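Local coordinates for protein BIFUNCTIONAL PROTEIN Proline utilization A (PutA) (Corynebacterium freiburgense, PDB 5UX5) that probably oxidises proline to glutamate in two steps, pairing an FAD-dependent proline dehydrogenase with an NAD-dependent aldehyde dehydrogenase in one chain, at residues 1023-1026 with 1027-1030. Numbering follows the deposited sequence.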
loop_
_atom_site.group_PDB
_atom_site.type_symbol
_atom_site.label_atom_id
_atom_site.label_comp_id
_atom_site.label_asym_id
_atom_site.label_seq_id
_atom_site.Cartn_x
_atom_site.Cartn_y
_atom_site.Cartn_z
ATOM N N PRO A 1023 45.945 -3.320 -16.112
ATOM C CA PRO A 1023 44.789 -2.425 -15.993
ATOM C C PRO A 1023 43.723 -2.846 -16.990
ATOM O O PRO A 1023 43.988 -3.567 -17.956
ATOM C CB PRO A 1023 45.358 -1.041 -16.321
ATOM C CG PRO A 1023 46.860 -1.182 -16.094
ATOM C CD PRO A 1023 47.188 -2.603 -16.432
ATOM N N VAL A 1024 42.491 -2.460 -16.713
ATOM C CA VAL A 1024 41.492 -2.597 -17.775
ATOM C C VAL A 1024 41.791 -1.557 -18.842
ATOM O O VAL A 1024 42.107 -0.397 -18.505
ATOM C CB VAL A 1024 40.080 -2.433 -17.208
ATOM C CG1 VAL A 1024 39.044 -2.621 -18.285
ATOM C CG2 VAL A 1024 39.853 -3.400 -16.071
ATOM N N PRO A 1025 41.750 -1.906 -20.116
ATOM C CA PRO A 1025 41.949 -0.881 -21.152
ATOM C C PRO A 1025 40.887 0.212 -21.047
ATOM O O PRO A 1025 39.703 -0.069 -20.854
ATOM C CB PRO A 1025 41.830 -1.671 -22.455
ATOM C CG PRO A 1025 42.134 -3.111 -22.061
ATOM C CD PRO A 1025 41.641 -3.271 -20.654
ATOM N N THR A 1026 41.333 1.470 -21.174
ATOM C CA THR A 1026 40.470 2.628 -20.936
ATOM C C THR A 1026 39.231 2.602 -21.828
ATOM O O THR A 1026 38.127 2.977 -21.405
ATOM C CB THR A 1026 41.268 3.919 -21.176
ATOM O OG1 THR A 1026 42.133 4.170 -20.066
ATOM C CG2 THR A 1026 40.332 5.144 -21.296
ATOM N N THR A 1027 39.392 2.153 -23.068
ATOM C CA THR A 1027 38.277 2.182 -23.997
ATOM C C THR A 1027 37.103 1.361 -23.488
ATOM O O THR A 1027 35.951 1.716 -23.742
ATOM C CB THR A 1027 38.754 1.706 -25.374
ATOM O OG1 THR A 1027 39.829 2.551 -25.799
ATOM C CG2 THR A 1027 37.639 1.762 -26.409
ATOM N N ILE A 1028 37.359 0.285 -22.751
ATOM C CA ILE A 1028 36.252 -0.497 -22.214
ATOM C C ILE A 1028 35.490 0.299 -21.175
ATOM O O ILE A 1028 34.253 0.287 -21.166
ATOM C CB ILE A 1028 36.745 -1.830 -21.639
ATOM C CG1 ILE A 1028 37.306 -2.696 -22.762
ATOM C CG2 ILE A 1028 35.606 -2.539 -20.917
ATOM C CD1 ILE A 1028 38.311 -3.661 -22.279
ATOM N N TYR A 1029 36.205 0.996 -20.283
ATOM C CA TYR A 1029 35.541 1.875 -19.319
ATOM C C TYR A 1029 34.705 2.940 -20.034
ATOM O O TYR A 1029 33.556 3.198 -19.659
ATOM C CB TYR A 1029 36.571 2.545 -18.404
ATOM C CG TYR A 1029 37.152 1.707 -17.284
ATOM C CD1 TYR A 1029 36.364 1.285 -16.213
ATOM C CD2 TYR A 1029 38.511 1.352 -17.280
ATOM C CE1 TYR A 1029 36.908 0.528 -15.165
ATOM C CE2 TYR A 1029 39.060 0.586 -16.246
ATOM C CZ TYR A 1029 38.249 0.184 -15.196
ATOM O OH TYR A 1029 38.768 -0.560 -14.168
ATOM N N GLU A 1030 35.274 3.574 -21.070
ATOM C CA GLU A 1030 34.567 4.644 -21.779
ATOM C C GLU A 1030 33.330 4.127 -22.472
ATOM O O GLU A 1030 32.312 4.829 -22.552
ATOM C CB GLU A 1030 35.465 5.303 -22.810
ATOM C CG GLU A 1030 36.508 6.202 -22.233
ATOM C CD GLU A 1030 37.592 6.553 -23.244
ATOM O OE1 GLU A 1030 37.645 5.901 -24.314
ATOM O OE2 GLU A 1030 38.375 7.490 -22.977
#
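Glu-1030 N donates to Thr-1026 O at 2.9 Å in a nearly straight bond, with an N-H...O angle of 163°, and this is an i to i+4 bond in the first turn of helix 1026-1035. Pro-1025 is the N-cap residue just ahead of that helix. Pro-1025 O accepts a more bent bond from Ile-1028 N at 3.0 Å.

The apolar side of this helix start is built by Val-1024, Pro-1025, Ile-1028 and Tyr-1029. Val-1024 runs across the Tyr-1029 side chain at about a right angle, with Val-1024 CB 3.3 Å from Tyr-1029 CE2. With CG1 anti to the backbone N (chi1 -178°), the valine lays CG1 beside the CD2-CE2 side of the tyrosine, while CG2 reaches toward the phenol end. The proline ring runs alongside the isoleucine chain, and Ile-1028 CD1 rests 3.7 Å from Pro-1025 CD.

Val-1039 of strand 1038-1040 touches Val-1024, Ile-1028 and Tyr-1029, which packs the start of the helix against the strands of this C-terminal region. The Tyr-1029 hydroxyl is hydrogen-bonded to Asp-1041, so the buried ring is held at its far end too. On the more exposed flank, the methyl CG2 of Thr-1026 meets the Glu-1030 carboxylate, 3.5 Å from OE2.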